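Local coordinates for ribosomal-protein-serine acetyltransferase, putative (Vibrio cholerae O1 biovar eltor, PDB 2FCK) that is a putative GNAT-family acetyltransferase that may acetylate N-terminal serine or alanine residues, perhaps of ribosomal proteins, at residues Leu101-Gly106 and Ala148-Cys153. Numbering follows the deposited sequence.
Sequences LGYWIG and ALALRC. With NO3 (nitrate ion), chain C; NO3 (nitrate ion), chain D.
Apolar contact between Tyr103 and Leu149 is central to the join: CD2 of Leu149 lies 3.7 Å from CE1 of Tyr103, obliquely to the ring, and the two side chains run past each other in opposite directions. With CG of Leu149 anti to the backbone N (chi1 179°), the branch leaves the helix toward the strand, where CD2 also comes within 4.2 Å of CG1 of Ile105. Beyond the ring, Tyr103 OH reaches CB of Ala150 at 3.4 Å. That hydroxyl hydrogen-bonds to the backbone O of Ser146, one turn earlier in the helix, which ties the hydroxyl end of the side chain to helix 144-152.

The axes of strand 101-105 and helix 148-152 stay 10.8 Å apart at an angle of 115°, and the gap is filled by side chains, with a nitrate ion also lodged in it. By analogy with other GNAT enzymes, strand 98-105 and the parallel strand 134-139 are probably the pair that splays apart to admit acetyl-CoA, and helix 144-152 follows the second of them.

Polar contacts centre on two nitrate ions, probably from the crystallisation liquor. The nitrate of chain C accepts a nearly straight bond from Ile105 N to its O1 (2.9 Å, 175°); its O2 lies at the edge of the Tyr103 ring, and its O3 is 3.4 Å from Leu149 CD2. The nitrate of chain D meets the guanidinium edge of Arg152: Arg152 NE donates to its O2 at 2.6 Å. Weaker bonds come from NH1, while Leu149 CD1 touches O1 of the chain D nitrate at 3.7 Å.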
ATOM      1  N   LEU A 101       1.547   8.163   4.165  1.00 41.76           N
ATOM      2  CA  LEU A 101       1.818   9.093   5.276  1.00 42.62           C
ATOM      3  C   LEU A 101       0.514   9.576   5.895  1.00 42.89           C
ATOM      4  O   LEU A 101      -0.572   9.660   5.227  1.00 42.80           O
ATOM      5  CB  LEU A 101       2.591  10.329   4.780  1.00 41.80           C
ATOM      6  CG  LEU A 101       3.925  10.122   4.070  1.00 43.82           C
ATOM      7  CD1 LEU A 101       4.562  11.499   3.928  1.00 42.17           C
ATOM      8  CD2 LEU A 101       4.883   9.202   4.774  1.00 44.34           C
ATOM      9  N   GLY A 102       0.611   9.912   7.180  1.00 41.93           N
ATOM     10  CA  GLY A 102      -0.504  10.525   7.865  1.00 42.50           C
ATOM     11  C   GLY A 102       0.062  11.558   8.812  1.00 41.44           C
ATOM     12  O   GLY A 102       1.273  11.605   9.042  1.00 41.47           O
ATOM     13  N   TYR A 103      -0.803  12.406   9.341  1.00 42.22           N
ATOM     14  CA  TYR A 103      -0.365  13.442  10.260  1.00 40.19           C
ATOM     15  C   TYR A 103      -1.572  14.114  10.918  1.00 43.09           C
ATOM     16  O   TYR A 103      -2.710  14.020  10.405  1.00 42.97           O
ATOM     17  CB  TYR A 103       0.477  14.565   9.552  1.00 40.18           C
ATOM     18  CG  TYR A 103      -0.232  15.034   8.272  1.00 40.44           C
ATOM     19  CD1 TYR A 103      -1.158  16.064   8.317  1.00 40.95           C
ATOM     20  CD2 TYR A 103       0.017  14.400   7.065  1.00 41.20           C
ATOM     21  CE1 TYR A 103      -1.851  16.478   7.111  1.00 41.61           C
ATOM     22  CE2 TYR A 103      -0.651  14.786   5.869  1.00 42.22           C
ATOM     23  CZ  TYR A 103      -1.572  15.804   5.915  1.00 43.88           C
ATOM     24  OH  TYR A 103      -2.201  16.187   4.731  1.00 44.93           O
ATOM     25  N   TRP A 104      -1.312  14.795  12.023  1.00 42.60           N
ATOM     26  CA  TRP A 104      -2.333  15.660  12.600  1.00 45.09           C
ATOM     27  C   TRP A 104      -1.589  16.713  13.391  1.00 44.10           C
ATOM     28  O   TRP A 104      -0.625  16.428  14.058  1.00 44.05           O
ATOM     29  CB  TRP A 104      -3.369  14.879  13.425  1.00 46.08           C
ATOM     30  CG  TRP A 104      -2.852  13.910  14.435  1.00 49.09           C
ATOM     31  CD1 TRP A 104      -2.708  12.582  14.293  1.00 50.52           C
ATOM     32  CD2 TRP A 104      -2.439  14.234  15.768  1.00 51.24           C
ATOM     33  NE1 TRP A 104      -2.230  12.030  15.475  1.00 53.60           N
ATOM     34  CE2 TRP A 104      -2.062  13.028  16.392  1.00 51.65           C
ATOM     35  CE3 TRP A 104      -2.374  15.429  16.495  1.00 51.22           C
ATOM     36  CZ2 TRP A 104      -1.610  12.983  17.722  1.00 52.99           C
ATOM     37  CZ3 TRP A 104      -1.942  15.392  17.813  1.00 52.59           C
ATOM     38  CH2 TRP A 104      -1.552  14.173  18.407  1.00 49.56           C
ATOM     39  N   ILE A 105      -1.984  17.972  13.223  1.00 45.17           N
ATOM     40  CA  ILE A 105      -1.245  19.037  13.877  1.00 45.13           C
ATOM     41  C   ILE A 105      -2.290  19.949  14.522  1.00 47.87           C
ATOM     42  O   ILE A 105      -3.316  20.229  13.901  1.00 47.58           O
ATOM     43  CB  ILE A 105      -0.406  19.902  12.857  1.00 46.49           C
ATOM     44  CG1 ILE A 105       0.566  19.027  12.036  1.00 47.72           C
ATOM     45  CG2 ILE A 105       0.325  21.046  13.570  1.00 44.37           C
ATOM     46  CD1 ILE A 105       1.774  18.547  12.835  1.00 47.74           C
ATOM     47  N   GLY A 106      -2.015  20.356  15.758  1.00 47.48           N
ATOM     48  CA  GLY A 106      -2.921  21.221  16.492  1.00 50.48           C
ATOM     49  C   GLY A 106      -3.047  22.547  15.774  1.00 51.36           C
ATOM     50  O   GLY A 106      -2.061  23.101  15.273  1.00 50.76           O
ATOM     51  N   ALA A 148      -5.333  21.133   2.950  1.00 41.84           N
ATOM     52  CA  ALA A 148      -4.612  22.394   2.700  1.00 41.72           C
ATOM     53  C   ALA A 148      -3.116  22.182   3.058  1.00 41.49           C
ATOM     54  O   ALA A 148      -2.240  22.647   2.338  1.00 41.22           O
ATOM     55  CB  ALA A 148      -5.231  23.562   3.524  1.00 41.60           C
ATOM     56  N   LEU A 149      -2.847  21.438   4.141  1.00 42.54           N
ATOM     57  CA  LEU A 149      -1.460  21.169   4.573  1.00 42.09           C
ATOM     58  C   LEU A 149      -0.757  20.268   3.523  1.00 41.46           C
ATOM     59  O   LEU A 149       0.365  20.558   3.108  1.00 41.30           O
ATOM     60  CB  LEU A 149      -1.437  20.520   5.962  1.00 42.53           C
ATOM     61  CG  LEU A 149      -0.022  20.187   6.470  1.00 42.25           C
ATOM     62  CD1 LEU A 149       0.868  21.398   6.342  1.00 42.12           C
ATOM     63  CD2 LEU A 149      -0.102  19.656   7.918  1.00 44.40           C
ATOM     64  N   ALA A 150      -1.464  19.254   3.030  1.00 40.49           N
ATOM     65  CA  ALA A 150      -0.886  18.379   2.014  1.00 42.02           C
ATOM     66  C   ALA A 150      -0.460  19.245   0.811  1.00 42.24           C
ATOM     67  O   ALA A 150       0.680  19.129   0.296  1.00 42.46           O
ATOM     68  CB  ALA A 150      -1.891  17.289   1.563  1.00 41.69           C
ATOM     69  N   LEU A 151      -1.366  20.120   0.360  1.00 42.96           N
ATOM     70  CA  LEU A 151      -1.052  20.977  -0.768  1.00 42.13           C
ATOM     71  C   LEU A 151       0.102  21.937  -0.470  1.00 42.72           C
ATOM     72  O   LEU A 151       0.951  22.168  -1.335  1.00 43.80           O
ATOM     73  CB  LEU A 151      -2.295  21.756  -1.184  1.00 42.40           C
ATOM     74  CG  LEU A 151      -3.410  20.851  -1.684  1.00 44.18           C
ATOM     75  CD1 LEU A 151      -4.701  21.679  -1.926  1.00 46.91           C
ATOM     76  CD2 LEU A 151      -3.007  20.110  -2.991  1.00 48.07           C
ATOM     77  N   ARG A 152       0.141  22.456   0.756  1.00 41.97           N
ATOM     78  CA  ARG A 152       1.190  23.386   1.174  1.00 45.04           C
ATOM     79  C   ARG A 152       2.571  22.711   1.095  1.00 45.10           C
ATOM     80  O   ARG A 152       3.583  23.399   0.838  1.00 45.91           O
ATOM     81  CB  ARG A 152       0.870  23.883   2.584  1.00 45.20           C
ATOM     82  CG  ARG A 152       1.472  25.193   3.004  1.00 51.42           C
ATOM     83  CD  ARG A 152       0.424  26.054   3.798  1.00 56.45           C
ATOM     84  NE  ARG A 152      -0.069  25.346   4.979  1.00 58.46           N
ATOM     85  CZ  ARG A 152      -1.351  25.126   5.284  1.00 58.03           C
ATOM     86  NH1 ARG A 152      -1.630  24.462   6.383  1.00 54.69           N
ATOM     87  NH2 ARG A 152      -2.353  25.611   4.542  1.00 60.22           N
ATOM     88  N   CYS A 153       2.614  21.397   1.346  1.00 44.17           N
ATOM     89  CA  CYS A 153       3.873  20.619   1.256  1.00 45.33           C
ATOM     90  C   CYS A 153       4.193  20.100  -0.155  1.00 45.83           C
ATOM     91  O   CYS A 153       5.175  19.388  -0.335  1.00 46.15           O
ATOM     92  CB  CYS A 153       3.900  19.464   2.262  1.00 45.55           C
ATOM     93  SG  CYS A 153       3.780  20.034   3.947  1.00 46.72           S
TER
HETATM   94  N   NO3 C 302      -3.741  18.494  10.341  1.00 40.97           N
HETATM   95  O1  NO3 C 302      -4.297  18.436  11.613  1.00 40.47           O
HETATM   96  O2  NO3 C 302      -4.155  17.587   9.386  1.00 43.06           O
HETATM   97  O3  NO3 C 302      -2.772  19.425  10.003  1.00 42.35           O
HETATM   98  N   NO3 D 303       1.283  24.476   8.462  1.00 31.27           N
HETATM   99  O1  NO3 D 303       0.298  23.787   9.132  1.00 31.23           O
HETATM  100  O2  NO3 D 303       1.125  25.048   7.226  1.00 33.96           O
HETATM  101  O3  NO3 D 303       2.519  24.586   9.008  1.00 31.55           O